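PDB 5OI9: STIL N-terminal domain-containing protein from Trichoplax adhaerens, which probably takes part in centriole assembly as a STIL-family protein, this piece being its N-terminal domain. Local coordinates for residues I265-P270 with F296-Y301. Residues are numbered along the deposited sequence; the frame is centred on the assembly and turned at random.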
loop_
_atom_site.group_PDB
_atom_site.type_symbol
_atom_site.label_atom_id
_atom_site.label_comp_id
_atom_site.label_asym_id
_atom_site.label_seq_id
_atom_site.Cartn_x
_atom_site.Cartn_y
_atom_site.Cartn_z
ATOM N N ILE A 265 14.750 8.759 1.225
ATOM C CA ILE A 265 16.078 8.816 1.827
ATOM C C ILE A 265 16.974 7.707 1.293
ATOM O O ILE A 265 18.163 7.927 1.049
ATOM C CB ILE A 265 15.966 8.774 3.366
ATOM C CG1 ILE A 265 15.546 10.146 3.896
ATOM C CG2 ILE A 265 17.278 8.342 3.999
ATOM C CD1 ILE A 265 15.353 10.195 5.392
ATOM N N SER A 266 16.427 6.512 1.084
ATOM C CA SER A 266 17.214 5.393 0.586
ATOM C C SER A 266 16.323 4.498 -0.264
ATOM O O SER A 266 15.126 4.748 -0.430
ATOM C CB SER A 266 17.846 4.601 1.736
ATOM O OG SER A 266 16.875 3.816 2.404
ATOM N N ILE A 267 16.923 3.434 -0.803
ATOM C CA ILE A 267 16.182 2.471 -1.606
ATOM C C ILE A 267 15.259 1.602 -0.765
ATOM O O ILE A 267 14.380 0.928 -1.314
ATOM C CB ILE A 267 17.174 1.605 -2.411
ATOM C CG1 ILE A 267 16.451 0.833 -3.516
ATOM C CG2 ILE A 267 17.949 0.671 -1.486
ATOM C CD1 ILE A 267 17.354 -0.025 -4.338
ATOM N N HIS A 268 15.422 1.613 0.558
ATOM C CA HIS A 268 14.599 0.795 1.438
ATOM C C HIS A 268 13.225 1.397 1.708
ATOM O O HIS A 268 12.395 0.733 2.338
ATOM C CB HIS A 268 15.323 0.565 2.765
ATOM C CG HIS A 268 16.681 -0.042 2.609
ATOM N ND1 HIS A 268 16.871 -1.360 2.253
ATOM C CD2 HIS A 268 17.918 0.489 2.756
ATOM C CE1 HIS A 268 18.165 -1.615 2.190
ATOM N NE2 HIS A 268 18.823 -0.510 2.489
ATOM N N HIS A 269 12.970 2.621 1.262
ATOM C CA HIS A 269 11.655 3.217 1.441
ATOM C C HIS A 269 10.614 2.378 0.706
ATOM O O HIS A 269 10.816 2.040 -0.470
ATOM C CB HIS A 269 11.649 4.655 0.922
ATOM C CG HIS A 269 10.479 5.465 1.388
ATOM N ND1 HIS A 269 9.200 5.273 0.913
ATOM C CD2 HIS A 269 10.399 6.480 2.282
ATOM C CE1 HIS A 269 8.381 6.130 1.494
ATOM N NE2 HIS A 269 9.083 6.875 2.330
ATOM N N PRO A 270 9.505 2.008 1.354
ATOM C CA PRO A 270 8.516 1.148 0.679
ATOM C C PRO A 270 7.930 1.756 -0.586
ATOM O O PRO A 270 7.383 1.015 -1.413
ATOM C CB PRO A 270 7.439 0.930 1.753
ATOM C CG PRO A 270 7.657 2.013 2.761
ATOM C CD PRO A 270 9.120 2.327 2.739
ATOM N N PHE A 296 15.650 -4.317 -14.795
ATOM C CA PHE A 296 15.302 -2.987 -15.262
ATOM C C PHE A 296 15.994 -1.959 -14.381
ATOM O O PHE A 296 16.463 -2.266 -13.282
ATOM C CB PHE A 296 13.781 -2.759 -15.284
ATOM C CG PHE A 296 13.119 -2.872 -13.938
ATOM C CD1 PHE A 296 12.898 -1.745 -13.162
ATOM C CD2 PHE A 296 12.695 -4.101 -13.461
ATOM C CE1 PHE A 296 12.276 -1.844 -11.929
ATOM C CE2 PHE A 296 12.074 -4.207 -12.230
ATOM C CZ PHE A 296 11.864 -3.077 -11.463
ATOM N N ILE A 297 16.072 -0.744 -14.883
ATOM C CA ILE A 297 16.890 0.278 -14.247
ATOM C C ILE A 297 16.022 1.114 -13.322
ATOM O O ILE A 297 14.839 1.359 -13.582
ATOM C CB ILE A 297 17.614 1.153 -15.295
ATOM C CG1 ILE A 297 18.701 1.999 -14.628
ATOM C CG2 ILE A 297 16.620 2.036 -16.045
ATOM C CD1 ILE A 297 19.725 2.554 -15.590
ATOM N N LEU A 298 16.618 1.529 -12.209
ATOM C CA LEU A 298 16.012 2.478 -11.286
ATOM C C LEU A 298 16.973 3.643 -11.121
ATOM O O LEU A 298 18.115 3.450 -10.695
ATOM C CB LEU A 298 15.712 1.827 -9.932
ATOM C CG LEU A 298 15.483 2.778 -8.754
ATOM C CD1 LEU A 298 14.218 3.600 -8.947
ATOM C CD2 LEU A 298 15.427 1.991 -7.450
ATOM N N VAL A 299 16.524 4.838 -11.487
ATOM C CA VAL A 299 17.268 6.068 -11.246
ATOM C C VAL A 299 16.687 6.682 -9.981
ATOM O O VAL A 299 15.553 7.170 -9.980
ATOM C CB VAL A 299 17.183 7.029 -12.439
ATOM C CG1 VAL A 299 18.022 8.266 -12.184
ATOM C CG2 VAL A 299 17.640 6.330 -13.712
ATOM N N LEU A 300 17.452 6.637 -8.894
ATOM C CA LEU A 300 16.955 6.977 -7.566
ATOM C C LEU A 300 17.531 8.322 -7.141
ATOM O O LEU A 300 18.730 8.431 -6.865
ATOM C CB LEU A 300 17.318 5.884 -6.563
ATOM C CG LEU A 300 16.645 5.967 -5.192
ATOM C CD1 LEU A 300 15.132 5.929 -5.340
ATOM C CD2 LEU A 300 17.128 4.836 -4.299
ATOM N N TYR A 301 16.671 9.337 -7.074
ATOM C CA TYR A 301 17.055 10.663 -6.591
ATOM C C TYR A 301 16.757 10.732 -5.099
ATOM O O TYR A 301 15.647 11.059 -4.680
ATOM C CB TYR A 301 16.311 11.752 -7.356
ATOM C CG TYR A 301 16.655 11.804 -8.824
ATOM C CD1 TYR A 301 17.720 12.569 -9.279
ATOM C CD2 TYR A 301 15.915 11.086 -9.757
ATOM C CE1 TYR A 301 18.041 12.620 -10.621
ATOM C CE2 TYR A 301 16.228 11.131 -11.100
ATOM C CZ TYR A 301 17.294 11.898 -11.527
ATOM O OH TYR A 301 17.611 11.947 -12.863
#
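A single methyl of Leu300, CD2, takes part in two of the three residue contacts here, and it rests on the start of a side chain instead of its end: it lies 3.7 Å from Ile267 CA and equally far from Ile267 CB. Leu300 CD2 also comes within 4.1 Å of Ser266 C; no hydrogen bond links 265-270 to 296-301, and the side chains that meet are apolar. Those of Ile267 and Leu300 cross at about a right angle. With CG1 anti to its backbone N (chi1 -166°) and the chain extended beyond it, Ile267 carries its own CD1 past Leu300 to Leu298, two residues earlier on the strand and also directed at the loop, where it meets Leu298 CD2 at 4.2 Å. Strand 296-302 lies inside a mixed sheet, between parallel strand 256-264 and antiparallel strand 309-314. Residues 265-270 belong to the connection that leaves strand 256-264, passes through helix 270-281 and returns as strand 296-302, a beta-alpha-beta crossover. Val272 of that helix touches both Ile267 and Leu298, and Trp311 also packs on Ile267. Within the loop, Ser266 to His269 form a type I beta turn, and Ser266 OG accepts from His268 N at 3.2 Å, with an N-H...O angle of 153°, an ST turn. Ile267 CG2 sits 4.1 Å above the His268 ring plane, over its centre. At the helix start His269 is the N-cap, its ND1 hydrogen-bonded to the backbone N of Tyr271.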